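Local atomic coordinates of saframycin Mx1 synthetase B (Legionella pneumophila subsp. pneumophila, PDB entry 3KXW), a protein that belongs to the ANL superfamily of AMP-binding enzymes, pairing a large AMP-binding domain with a smaller C-terminal one. Residues S29-F32 with L37-T40; Q80-C85 with A92-P97; F212-P217 with P267-D272; G225-P230 with A237-P242. All coordinates share one frame; numbering follows the deposited sequence.

Overall arrangement
Four contacts in one AMP-binding domain illustrate how local pairs build a common framework. Contacts 1, 3 and 4 reach the same four-stranded sheet, where strand 28-34 lies beside 236-239 and this in turn beside 210-213. The centre of contact 4 lies about 11 Å from the centres of both contact 1 and contact 3, and contact 4 is nested in the chain loop that contact 3 closes. Contact 2 belongs to a different sheet but touches contact 4 through Phe82 and Leu228; the centres of the two contacts are about 14 Å apart. Contact 4 contributes Gly225 to the pocket of 5'-O-[(S)-(dodecanoyloxy)(hydroxy)phosphoryl]adenosine. The side chain of Leu215 in contact 3 is about 7 Å from this ligand, those of Cys30 and Pro94 about 13 Å.

Contact 1. Residues S29-F32 with L37-T40; sequences SCTF and LEET
Thr31 and Thr40 face each other as a non-hydrogen-bonded antiparallel pair, and a bond between their hydroxyls joins them where the backbones exchange none. From Thr31, CB already sits 3.6 Å from Thr40 OG1. One branch then ends in Thr31 OG1, 2.7 Å from Thr40 OG1, in a hydrogen bond that either hydroxyl could donate. The other branch, Thr31 CG2, has swung anti to the backbone N (chi1, defined by OG1, is -64°) and packs 3.6 Å from Thr40 OG1 and almost as near Glu39 O. Thr40 adopts the same rotamer, which brings the two hydroxyls together.

One residue along, Phe32 and Glu39 form the hydrogen-bonded pair: Phe32 N donates to Glu39 O at 2.8 Å, and Glu39 N returns a bond to Phe32 O at 3.1 Å. CA-H...O contacts from Thr31 CA to Glu39 O and from Thr40 CA to Cys30 O support the pairing. The Phe32 ring turns from the partner strand to rest on Met239 and Leu76, while Glu38 OE2 is hydrogen-bonded to Tyr259 OH. Ser29 and Cys30 lie opposite the single Met41, a classic beta bulge. Alternating pair types, joined by a short connection, mark a beta hairpin, whose second strand, 37-42, is an outermost strand of a mixed sheet.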
loop_
_atom_site.group_PDB
_atom_site.type_symbol
_atom_site.label_atom_id
_atom_site.label_comp_id
_atom_site.label_asym_id
_atom_site.label_seq_id
_atom_site.Cartn_x
_atom_site.Cartn_y
_atom_site.Cartn_z
ATOM N N SER A 29 -15.473 -11.186 12.828
ATOM C CA SER A 29 -15.094 -10.068 11.979
ATOM C C SER A 29 -13.638 -10.164 11.520
ATOM O O SER A 29 -13.357 -10.328 10.332
ATOM C CB SER A 29 -15.335 -8.749 12.733
ATOM O OG SER A 29 -14.865 -7.653 11.992
ATOM N N CYS A 30 -12.713 -10.078 12.467
ATOM C CA CYS A 30 -11.296 -9.984 12.133
ATOM C C CYS A 30 -10.512 -11.119 12.753
ATOM O O CYS A 30 -10.670 -11.417 13.938
ATOM C CB CYS A 30 -10.723 -8.651 12.640
ATOM S SG CYS A 30 -11.306 -7.215 11.693
ATOM N N THR A 31 -9.660 -11.740 11.949
ATOM C CA THR A 31 -8.770 -12.779 12.423
ATOM C C THR A 31 -7.345 -12.397 12.050
ATOM O O THR A 31 -7.057 -12.085 10.880
ATOM C CB THR A 31 -9.093 -14.163 11.799
ATOM O OG1 THR A 31 -10.399 -14.609 12.213
ATOM C CG2 THR A 31 -8.037 -15.219 12.206
ATOM N N PHE A 32 -6.455 -12.441 13.031
ATOM C CA PHE A 32 -5.034 -12.181 12.768
ATOM C C PHE A 32 -4.186 -13.433 13.077
ATOM O O PHE A 32 -4.392 -14.100 14.096
ATOM C CB PHE A 32 -4.552 -10.944 13.543
ATOM C CG PHE A 32 -3.241 -10.417 13.064
ATOM C CD1 PHE A 32 -3.182 -9.576 11.959
ATOM C CD2 PHE A 32 -2.059 -10.797 13.686
ATOM C CE1 PHE A 32 -1.966 -9.102 11.495
ATOM C CE2 PHE A 32 -0.838 -10.334 13.230
ATOM C CZ PHE A 32 -0.793 -9.482 12.134
ATOM N N LEU A 37 -0.563 -19.427 15.133
ATOM C CA LEU A 37 -1.470 -18.884 16.139
ATOM C C LEU A 37 -2.607 -18.111 15.469
ATOM O O LEU A 37 -2.416 -17.501 14.410
ATOM C CB LEU A 37 -0.716 -17.978 17.114
ATOM C CG LEU A 37 0.437 -18.594 17.908
ATOM C CD1 LEU A 37 1.247 -17.497 18.614
ATOM C CD2 LEU A 37 -0.088 -19.622 18.905
ATOM N N GLU A 38 -3.778 -18.149 16.101
ATOM C CA GLU A 38 -5.002 -17.526 15.590
ATOM C C GLU A 38 -5.631 -16.671 16.685
ATOM O O GLU A 38 -5.779 -17.136 17.815
ATOM C CB GLU A 38 -6.012 -18.621 15.250
ATOM C CG GLU A 38 -6.384 -18.800 13.792
ATOM C CD GLU A 38 -7.798 -19.368 13.632
ATOM O OE1 GLU A 38 -8.401 -19.744 14.662
ATOM O OE2 GLU A 38 -8.311 -19.427 12.487
ATOM N N GLU A 39 -5.998 -15.431 16.367
ATOM C CA GLU A 39 -6.836 -14.641 17.259
ATOM C C GLU A 39 -7.942 -13.961 16.468
ATOM O O GLU A 39 -7.697 -13.349 15.425
ATOM C CB GLU A 39 -6.037 -13.597 18.024
ATOM C CG GLU A 39 -6.764 -13.070 19.247
ATOM C CD GLU A 39 -6.025 -11.931 19.928
ATOM O OE1 GLU A 39 -4.779 -11.856 19.787
ATOM O OE2 GLU A 39 -6.693 -11.106 20.601
ATOM N N THR A 40 -9.162 -14.068 16.979
ATOM C CA THR A 40 -10.345 -13.629 16.248
ATOM C C THR A 40 -11.158 -12.676 17.113
ATOM O O THR A 40 -11.205 -12.830 18.327
ATOM C CB THR A 40 -11.206 -14.854 15.835
ATOM O OG1 THR A 40 -10.563 -15.538 14.747
ATOM C CG2 THR A 40 -12.614 -14.428 15.360
#

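Contact 2. Residues Q80-C85 with A92-P97; sequences QAFLGC and AVPIYP
Phe82 presents the rim of its ring to strand 92-95. Pro94 CG lies at the edge, near the ring plane, 4.1 Å from Phe82 CD1, whereas the methyl carbon Ala92 CB approaches obliquely, 3.7 Å from that same Phe82 CD1. Ala92 CB is equally near Phe82 CE1, so the CD1-CE1 side of the ring carries the whole touch with the strand. Elsewhere the ring meets Phe171 edge-to-face, and its CE2 packs on Leu228. The first torsion explains the reach: CG stands anti to the backbone N (chi1 -173°), which carries the ring off the helix toward a strand that the CA-CB bond itself does not point at.

Helix 76-87 and strand 91-95 are the second and third elements of a beta-alpha-beta unit that opens with strand 67-71, and the contact is where the helix packs back on the strand that follows it. Over the short segments their axes run nearly antiparallel, at 159°, and come within 8.6 Å.

Cys85 meets the same methyl from the next turn of the helix, its CB 3.8 Å from Ala92 CB. Ala92 CB thus touches both the phenyl ring and the cysteine, both supplied by one side of the helix. The meeting is wholly apolar. Cys85 also touches Val68 and Leu70 of strand 67-71, so it spans two adjacent parallel strands, while Val93, directed away from the helix, packs on Ile110 of helix 101-114.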
loop_
_atom_site.group_PDB
_atom_site.type_symbol
_atom_site.label_atom_id
_atom_site.label_comp_id
_atom_site.label_asym_id
_atom_site.label_seq_id
_atom_site.Cartn_x
_atom_site.Cartn_y
_atom_site.Cartn_z
ATOM N N GLN A 80 -8.527 -2.254 16.784
ATOM C CA GLN A 80 -9.317 -1.784 17.931
ATOM C C GLN A 80 -9.054 -0.292 18.196
ATOM O O GLN A 80 -9.982 0.470 18.463
ATOM C CB GLN A 80 -8.960 -2.600 19.178
ATOM C CG GLN A 80 -9.302 -4.089 19.055
ATOM C CD GLN A 80 -8.541 -4.956 20.030
ATOM O OE1 GLN A 80 -7.855 -4.460 20.912
ATOM N NE2 GLN A 80 -8.629 -6.263 19.851
ATOM N N ALA A 81 -7.785 0.107 18.150
ATOM C CA ALA A 81 -7.398 1.491 18.477
ATOM C C ALA A 81 -7.947 2.451 17.431
ATOM O O ALA A 81 -8.450 3.526 17.762
ATOM C CB ALA A 81 -5.854 1.627 18.606
ATOM N N PHE A 82 -7.875 2.049 16.164
ATOM C CA PHE A 82 -8.394 2.859 15.066
ATOM C C PHE A 82 -9.904 3.102 15.254
ATOM O O PHE A 82 -10.379 4.240 15.173
ATOM C CB PHE A 82 -8.106 2.169 13.719
ATOM C CG PHE A 82 -8.470 3.010 12.499
ATOM C CD1 PHE A 82 -7.529 3.832 11.908
ATOM C CD2 PHE A 82 -9.747 2.968 11.960
ATOM C CE1 PHE A 82 -7.849 4.616 10.776
ATOM C CE2 PHE A 82 -10.084 3.745 10.823
ATOM C CZ PHE A 82 -9.126 4.566 10.244
ATOM N N LEU A 83 -10.669 2.049 15.505
ATOM C CA LEU A 83 -12.099 2.251 15.676
ATOM C C LEU A 83 -12.353 3.066 16.954
ATOM O O LEU A 83 -13.253 3.916 17.009
ATOM C CB LEU A 83 -12.839 0.911 15.763
ATOM C CG LEU A 83 -12.989 0.183 14.430
ATOM C CD1 LEU A 83 -13.722 -1.100 14.668
ATOM C CD2 LEU A 83 -13.784 1.045 13.487
ATOM N N GLY A 84 -11.564 2.796 17.981
ATOM C CA GLY A 84 -11.700 3.514 19.240
ATOM C C GLY A 84 -11.529 5.016 19.006
ATOM O O GLY A 84 -12.265 5.823 19.575
ATOM N N CYS A 85 -10.590 5.393 18.133
ATOM C CA CYS A 85 -10.433 6.810 17.773
ATOM C C CYS A 85 -11.692 7.345 17.120
ATOM O O CYS A 85 -12.173 8.421 17.465
ATOM C CB CYS A 85 -9.256 7.043 16.819
ATOM S SG CYS A 85 -7.659 6.829 17.562
ATOM N N ALA A 92 -7.828 9.600 13.614
ATOM C CA ALA A 92 -6.806 8.577 13.787
ATOM C C ALA A 92 -5.609 8.875 12.907
ATOM O O ALA A 92 -5.779 9.257 11.754
ATOM C CB ALA A 92 -7.374 7.176 13.469
ATOM N N VAL A 93 -4.402 8.688 13.446
ATOM C CA VAL A 93 -3.182 8.874 12.666
ATOM C C VAL A 93 -2.256 7.669 12.831
ATOM O O VAL A 93 -1.401 7.631 13.723
ATOM C CB VAL A 93 -2.415 10.191 13.043
ATOM C CG1 VAL A 93 -1.210 10.377 12.102
ATOM C CG2 VAL A 93 -3.360 11.415 12.990
ATOM N N PRO A 94 -2.430 6.667 11.965
ATOM C CA PRO A 94 -1.624 5.444 12.011
ATOM C C PRO A 94 -0.192 5.630 11.520
ATOM O O PRO A 94 0.007 6.258 10.479
ATOM C CB PRO A 94 -2.346 4.505 11.030
ATOM C CG PRO A 94 -3.702 5.040 10.873
ATOM C CD PRO A 94 -3.544 6.554 11.017
ATOM N N ILE A 95 0.780 5.078 12.239
ATOM C CA ILE A 95 2.164 5.095 11.768
ATOM C C ILE A 95 2.853 3.751 12.024
ATOM O O ILE A 95 2.538 3.064 12.992
ATOM C CB ILE A 95 3.005 6.218 12.444
ATOM C CG1 ILE A 95 3.185 5.940 13.939
ATOM C CG2 ILE A 95 2.381 7.574 12.222
ATOM C CD1 ILE A 95 4.185 6.905 14.655
ATOM N N TYR A 96 3.783 3.391 11.142
ATOM C CA TYR A 96 4.686 2.255 11.345
ATOM C C TYR A 96 5.505 2.483 12.601
ATOM O O TYR A 96 5.982 3.587 12.829
ATOM C CB TYR A 96 5.685 2.159 10.180
ATOM C CG TYR A 96 5.107 1.816 8.826
ATOM C CD1 TYR A 96 5.011 0.481 8.401
ATOM C CD2 TYR A 96 4.699 2.821 7.941
ATOM C CE1 TYR A 96 4.489 0.154 7.142
ATOM C CE2 TYR A 96 4.173 2.497 6.680
ATOM C CZ TYR A 96 4.074 1.163 6.293
ATOM O OH TYR A 96 3.545 0.850 5.058
ATOM N N PRO A 97 5.691 1.444 13.420
ATOM C CA PRO A 97 6.602 1.604 14.557
ATOM C C PRO A 97 7.979 2.070 14.059
ATOM O O PRO A 97 8.471 1.535 13.058
ATOM C CB PRO A 97 6.649 0.190 15.155
ATOM C CG PRO A 97 5.297 -0.354 14.854
ATOM C CD PRO A 97 4.953 0.170 13.475
#

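Contact 3. Residues F212-P217 with P267-D272; sequences FSWLPP and PNFAYD
An ST turn closes strand 210-213, and the two residues that follow Ser213, Trp214 and Leu215, make the contact with Pro267, Phe269 and Ala270 around the beginning of helix 269-277. Ser213 OG accepts a hydrogen bond from Leu215 N at 3.0 Å, which fixes the chain where it leaves the sheet.

The benzo end of the indole does most of the touching. Ala270 CB lies at the ring edge, near its plane, only 3.4 Å from Trp214 CZ2, and the neighbouring atom Trp214 CH2 is 4.0 Å from Phe269 CZ. The Trp214 and Phe269 side chains cross at a slant. In Trp214 the first torsion (chi1 54°) sets CG between the backbone N and the carbonyl carbon, and from there the indole extends its benzo end to Ala270.

Each ring also has a chain neighbour over one face. Leu215 CD2 sits 3.6 Å above the plane of the Trp214 indole, offset toward its rim, and Ala270 CB lies above the centre of the Phe269 ring. The same methyl thus abuts the edge of one aromatic group and covers the other. Leu215 CD2 reaches Pro267 CD at 4.0 Å, the two side chains running past each other in opposite directions.

The indole is further stacked on Phe245 and met edge-to-face by Trp252. Tyr530 of helix 515-533 touches Trp214 and Phe269 alike, while Met221 of helix 220-233 lies against Leu215 and Pro267.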
loop_
_atom_site.group_PDB
_atom_site.type_symbol
_atom_site.label_atom_id
_atom_site.label_comp_id
_atom_site.label_asym_id
_atom_site.label_seq_id
_atom_site.Cartn_x
_atom_site.Cartn_y
_atom_site.Cartn_z
ATOM N N PHE A 212 -8.582 -12.218 2.475
ATOM C CA PHE A 212 -7.307 -12.447 3.149
ATOM C C PHE A 212 -6.358 -11.292 2.834
ATOM O O PHE A 212 -6.336 -10.800 1.707
ATOM C CB PHE A 212 -6.658 -13.781 2.763
ATOM C CG PHE A 212 -5.427 -14.050 3.542
ATOM C CD1 PHE A 212 -5.508 -14.696 4.774
ATOM C CD2 PHE A 212 -4.198 -13.525 3.139
ATOM C CE1 PHE A 212 -4.369 -14.882 5.542
ATOM C CE2 PHE A 212 -3.072 -13.705 3.913
ATOM C CZ PHE A 212 -3.152 -14.383 5.125
ATOM N N SER A 213 -5.590 -10.850 3.815
ATOM C CA SER A 213 -4.623 -9.805 3.544
ATOM C C SER A 213 -3.358 -9.930 4.356
ATOM O O SER A 213 -3.424 -10.163 5.554
ATOM C CB SER A 213 -5.252 -8.444 3.794
ATOM O OG SER A 213 -4.352 -7.398 3.451
ATOM N N TRP A 214 -2.206 -9.766 3.710
ATOM C CA TRP A 214 -0.954 -9.532 4.454
ATOM C C TRP A 214 -0.510 -8.077 4.321
ATOM O O TRP A 214 0.564 -7.718 4.805
ATOM C CB TRP A 214 0.193 -10.440 3.961
ATOM C CG TRP A 214 0.429 -10.332 2.460
ATOM C CD1 TRP A 214 -0.074 -11.156 1.505
ATOM C CD2 TRP A 214 1.218 -9.349 1.768
ATOM N NE1 TRP A 214 0.337 -10.747 0.252
ATOM C CE2 TRP A 214 1.132 -9.639 0.390
ATOM C CE3 TRP A 214 1.987 -8.256 2.177
ATOM C CZ2 TRP A 214 1.768 -8.874 -0.582
ATOM C CZ3 TRP A 214 2.639 -7.496 1.205
ATOM C CH2 TRP A 214 2.520 -7.804 -0.160
ATOM N N LEU A 215 -1.323 -7.254 3.662
ATOM C CA LEU A 215 -0.909 -5.889 3.283
ATOM C C LEU A 215 -0.694 -4.954 4.458
ATOM O O LEU A 215 -1.375 -5.048 5.468
ATOM C CB LEU A 215 -1.908 -5.264 2.305
ATOM C CG LEU A 215 -2.164 -5.985 0.979
ATOM C CD1 LEU A 215 -3.226 -5.231 0.164
ATOM C CD2 LEU A 215 -0.859 -6.194 0.160
ATOM N N PRO A 216 0.280 -4.042 4.332
ATOM C CA PRO A 216 0.530 -3.084 5.414
ATOM C C PRO A 216 -0.776 -2.361 5.796
ATOM O O PRO A 216 -1.382 -1.756 4.918
ATOM C CB PRO A 216 1.492 -2.064 4.782
ATOM C CG PRO A 216 2.109 -2.753 3.610
ATOM C CD PRO A 216 1.212 -3.910 3.199
ATOM N N PRO A 217 -1.187 -2.413 7.070
ATOM C CA PRO A 217 -2.387 -1.671 7.479
ATOM C C PRO A 217 -2.102 -0.159 7.553
ATOM O O PRO A 217 -3.021 0.599 7.828
ATOM C CB PRO A 217 -2.699 -2.210 8.890
ATOM C CG PRO A 217 -1.541 -3.015 9.318
ATOM C CD PRO A 217 -0.539 -3.119 8.185
ATOM N N PRO A 267 0.152 -5.109 -4.427
ATOM C CA PRO A 267 0.830 -4.501 -5.579
ATOM C C PRO A 267 1.389 -5.589 -6.479
ATOM O O PRO A 267 1.601 -6.724 -6.053
ATOM C CB PRO A 267 2.001 -3.713 -4.939
ATOM C CG PRO A 267 1.615 -3.552 -3.502
ATOM C CD PRO A 267 0.847 -4.817 -3.167
ATOM N N ASN A 268 1.620 -5.230 -7.726
ATOM C CA ASN A 268 2.087 -6.173 -8.739
ATOM C C ASN A 268 3.303 -7.004 -8.296
ATOM O O ASN A 268 3.359 -8.205 -8.537
ATOM C CB ASN A 268 2.438 -5.360 -9.980
ATOM C CG ASN A 268 2.771 -6.225 -11.165
ATOM O OD1 ASN A 268 1.876 -6.686 -11.868
ATOM N ND2 ASN A 268 4.059 -6.416 -11.416
ATOM N N PHE A 269 4.283 -6.374 -7.645
ATOM C CA PHE A 269 5.524 -7.094 -7.301
ATOM C C PHE A 269 5.299 -8.419 -6.540
ATOM O O PHE A 269 6.098 -9.361 -6.650
ATOM C CB PHE A 269 6.461 -6.203 -6.476
ATOM C CG PHE A 269 6.198 -6.280 -5.002
ATOM C CD1 PHE A 269 6.814 -7.250 -4.229
ATOM C CD2 PHE A 269 5.307 -5.394 -4.394
ATOM C CE1 PHE A 269 6.551 -7.356 -2.876
ATOM C CE2 PHE A 269 5.048 -5.497 -3.036
ATOM C CZ PHE A 269 5.673 -6.479 -2.283
ATOM N N ALA A 270 4.239 -8.486 -5.734
ATOM C CA ALA A 270 4.107 -9.627 -4.828
ATOM C C ALA A 270 3.793 -10.931 -5.577
ATOM O O ALA A 270 4.127 -12.036 -5.106
ATOM C CB ALA A 270 3.055 -9.340 -3.737
ATOM N N TYR A 271 3.169 -10.810 -6.744
ATOM C CA TYR A 271 2.921 -11.979 -7.577
ATOM C C TYR A 271 4.261 -12.526 -8.127
ATOM O O TYR A 271 4.505 -13.734 -8.124
ATOM C CB TYR A 271 1.864 -11.675 -8.667
ATOM C CG TYR A 271 0.493 -11.319 -8.082
ATOM C CD1 TYR A 271 -0.321 -12.295 -7.532
ATOM C CD2 TYR A 271 0.041 -10.007 -8.070
ATOM C CE1 TYR A 271 -1.564 -11.989 -6.976
ATOM C CE2 TYR A 271 -1.197 -9.677 -7.515
ATOM C CZ TYR A 271 -1.991 -10.671 -6.969
ATOM O OH TYR A 271 -3.203 -10.359 -6.424
ATOM N N ASP A 272 5.145 -11.630 -8.547
ATOM C CA ASP A 272 6.469 -12.028 -8.998
ATOM C C ASP A 272 7.246 -12.645 -7.865
ATOM O O ASP A 272 8.009 -13.580 -8.061
ATOM C CB ASP A 272 7.251 -10.830 -9.511
ATOM C CG ASP A 272 6.797 -10.388 -10.885
ATOM O OD1 ASP A 272 6.652 -11.241 -11.779
ATOM O OD2 ASP A 272 6.576 -9.182 -11.050
#

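Contact 4. Residues G225-P230 with A237-P242; sequences GCILTP and AIMMSP. With 1ZZ (5'-O-[(S)-(dodecanoyloxy)(hydroxy)phosphoryl]adenosine), chain B.
Ala237, Met239 and Ile227 hold most of the interface between helix 225-230 and strand 237-239. Ala237 points its methyl at the helix, where CB lies 3.8 Å from Pro230 CG and 3.6 Å from the carbonyl oxygen of Cys226. That oxygen is buried and has no polar partner in the model. The reason lies in the helix: a residue four places on would normally donate to it, but that residue is Pro230, whose nitrogen carries no hydrogen. The helix is kinked there, just after a wider pi-type turn at 225-228, and the alanine methyl packs against the break.

Two residues along the strand, Met239, modelled as selenomethionine, also points to the helix. Its SE atom lies 3.6 Å from Ile227 CG1 and 4.0 Å from Ile227 CD1, so the selenium meets the longer isoleucine branch. A bend at the last torsion (chi3 -73°) turns the methyl aside, and the two side chains cross at about a right angle. Strand 210-213, helix 220-233 and strand 236-239 form a beta-alpha-beta unit, and this is its helix packing on the second strand, the segment axes 8.6 Å apart.

The strand is flanked in the sheet by 28-34 and 210-213, and Met239 touches Cys30 and Phe32 of the former. The helix also reaches the ligand: Gly225, which has no side chain, brings its O within 3.2 Å of C1, the terminal carbon of the dodecanoyl tail of 5'-O-[(S)-(dodecanoyloxy)(hydroxy)phosphoryl]adenosine.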
loop_
_atom_site.group_PDB
_atom_site.type_symbol
_atom_site.label_atom_id
_atom_site.label_comp_id
_atom_site.label_asym_id
_atom_site.label_seq_id
_atom_site.Cartn_x
_atom_site.Cartn_y
_atom_site.Cartn_z
ATOM N N GLY A 225 -9.197 -1.066 1.961
ATOM C CA GLY A 225 -9.649 -2.231 1.229
ATOM C C GLY A 225 -9.820 -3.478 2.072
ATOM O O GLY A 225 -10.847 -4.144 1.990
ATOM N N CYS A 226 -8.819 -3.821 2.867
ATOM C CA CYS A 226 -8.799 -5.171 3.440
ATOM C C CYS A 226 -9.223 -5.248 4.918
ATOM O O CYS A 226 -9.338 -6.330 5.474
ATOM C CB CYS A 226 -7.420 -5.798 3.249
ATOM S SG CYS A 226 -6.963 -5.883 1.505
ATOM N N ILE A 227 -9.464 -4.100 5.544
ATOM C CA ILE A 227 -9.921 -4.104 6.941
ATOM C C ILE A 227 -11.252 -3.353 7.093
ATOM O O ILE A 227 -12.241 -3.913 7.577
ATOM C CB ILE A 227 -8.876 -3.487 7.916
ATOM C CG1 ILE A 227 -7.567 -4.275 7.893
ATOM C CG2 ILE A 227 -9.426 -3.457 9.364
ATOM C CD1 ILE A 227 -6.417 -3.614 8.627
ATOM N N LEU A 228 -11.277 -2.096 6.671
ATOM C CA LEU A 228 -12.464 -1.277 6.863
ATOM C C LEU A 228 -13.628 -1.717 5.984
ATOM O O LEU A 228 -14.773 -1.734 6.448
ATOM C CB LEU A 228 -12.163 0.207 6.713
ATOM C CG LEU A 228 -11.081 0.718 7.676
ATOM C CD1 LEU A 228 -10.846 2.201 7.422
ATOM C CD2 LEU A 228 -11.407 0.456 9.171
ATOM N N THR A 229 -13.343 -2.113 4.746
ATOM C CA THR A 229 -14.414 -2.624 3.890
ATOM C C THR A 229 -15.106 -3.882 4.461
ATOM O O THR A 229 -16.328 -3.932 4.511
ATOM C CB THR A 229 -13.948 -2.844 2.435
ATOM O OG1 THR A 229 -13.479 -1.598 1.898
ATOM C CG2 THR A 229 -15.103 -3.363 1.577
ATOM N N PRO A 230 -14.335 -4.905 4.854
ATOM C CA PRO A 230 -14.983 -6.087 5.449
ATOM C C PRO A 230 -15.763 -5.760 6.731
ATOM O O PRO A 230 -16.854 -6.282 6.949
ATOM C CB PRO A 230 -13.807 -7.024 5.803
ATOM C CG PRO A 230 -12.596 -6.440 5.204
ATOM C CD PRO A 230 -12.880 -5.081 4.646
ATOM N N ALA A 237 -12.376 -10.679 7.662
ATOM C CA ALA A 237 -11.045 -10.264 7.230
ATOM C C ALA A 237 -10.051 -11.194 7.917
ATOM O O ALA A 237 -10.044 -11.298 9.153
ATOM C CB ALA A 237 -10.782 -8.792 7.629
ATOM N N ILE A 238 -9.244 -11.910 7.140
ATOM C CA ILE A 238 -8.245 -12.799 7.729
ATOM C C ILE A 238 -6.876 -12.269 7.368
ATOM O O ILE A 238 -6.614 -12.029 6.189
ATOM C CB ILE A 238 -8.348 -14.257 7.161
ATOM C CG1 ILE A 238 -9.795 -14.754 7.195
ATOM C CG2 ILE A 238 -7.361 -15.197 7.901
ATOM C CD1 ILE A 238 -10.310 -15.028 8.513
HETATM N N MSE A 239 -6.005 -12.069 8.357
HETATM C CA MSE A 239 -4.804 -11.276 8.110
HETATM C C MSE A 239 -3.510 -11.832 8.716
HETATM O O MSE A 239 -3.523 -12.564 9.695
HETATM C CB MSE A 239 -5.010 -9.854 8.637
HETATM C CG MSE A 239 -6.117 -9.087 7.925
HETATM SE SE MSE A 239 -6.683 -7.600 9.091
HETATM C CE MSE A 239 -7.657 -8.672 10.442
HETATM N N MSE A 240 -2.396 -11.448 8.115
HETATM C CA MSE A 240 -1.102 -11.608 8.745
HETATM C C MSE A 240 -0.266 -10.379 8.407
HETATM O O MSE A 240 -0.694 -9.510 7.625
HETATM C CB MSE A 240 -0.410 -12.873 8.242
HETATM C CG MSE A 240 0.016 -12.804 6.786
HETATM SE SE MSE A 240 0.805 -14.510 6.205
HETATM C CE MSE A 240 1.124 -14.034 4.341
ATOM N N SER A 241 0.933 -10.304 8.974
ATOM C CA SER A 241 1.792 -9.147 8.741
ATOM C C SER A 241 2.583 -9.237 7.430
ATOM O O SER A 241 2.839 -10.322 6.921
ATOM C CB SER A 241 2.772 -8.988 9.897
ATOM O OG SER A 241 3.712 -10.049 9.885
ATOM N N PRO A 242 3.008 -8.096 6.900
ATOM C CA PRO A 242 3.840 -8.155 5.696
ATOM C C PRO A 242 5.138 -8.894 5.973
ATOM O O PRO A 242 5.648 -9.573 5.079
ATOM C CB PRO A 242 4.118 -6.678 5.387
ATOM C CG PRO A 242 2.964 -5.966 5.969
ATOM C CD PRO A 242 2.664 -6.708 7.253
HETATM P P 1ZZ B . -1.175 5.577 -2.686
HETATM C C1 1ZZ B . -10.797 -5.318 -1.032
HETATM N N1 1ZZ B . -0.801 3.491 -8.754
HETATM O O1 1ZZ B . -1.787 2.750 -4.184
HETATM C C2 1ZZ B . -9.568 -4.719 -1.727
HETATM N N2 1ZZ B . -2.522 2.067 -8.845
HETATM O O2 1ZZ B . -2.388 4.439 -2.672
HETATM C C3 1ZZ B . -9.929 -3.507 -2.595
HETATM N N3 1ZZ B . 0.134 3.068 -11.167
HETATM O O3 1ZZ B . -1.736 6.865 -2.336
HETATM C C4 1ZZ B . -8.680 -2.674 -2.917
HETATM N N4 1ZZ B . -1.164 1.405 -12.333
HETATM O O4 1ZZ B . -0.059 5.126 -1.610
HETATM C C5 1ZZ B . -8.882 -1.731 -4.116
HETATM N N5 1ZZ B . -3.085 0.375 -11.494
HETATM O O5 1ZZ B . -0.423 5.640 -4.173
HETATM C C6 1ZZ B . -7.541 -1.049 -4.422
HETATM O O6 1ZZ B . 0.153 4.629 -6.766
HETATM C C7 1ZZ B . -7.329 -0.149 -5.664
HETATM O O7 1ZZ B . 0.686 6.444 -8.978
HETATM C C8 1ZZ B . -5.919 0.385 -5.982
HETATM O O8 1ZZ B . -1.038 7.704 -7.722
HETATM C C9 1ZZ B . -5.655 1.641 -5.135
HETATM C C10 1ZZ B . -4.165 1.874 -4.788
HETATM C C11 1ZZ B . -4.088 2.997 -3.715
HETATM C C12 1ZZ B . -2.732 3.715 -3.852
HETATM C C13 1ZZ B . -1.167 5.832 -5.357
HETATM C C14 1ZZ B . -0.312 5.810 -6.464
HETATM C C15 1ZZ B . -0.980 6.370 -7.772
HETATM C C16 1ZZ B . -0.250 5.881 -8.758
HETATM C C17 1ZZ B . -0.017 4.536 -8.267
HETATM C C18 1ZZ B . -1.946 2.909 -8.073
HETATM C C19 1ZZ B . -1.726 2.024 -10.108
HETATM C C20 1ZZ B . -0.760 2.894 -10.055
HETATM C C21 1ZZ B . -0.020 2.335 -12.243
HETATM C C22 1ZZ B . -1.944 1.250 -11.392
#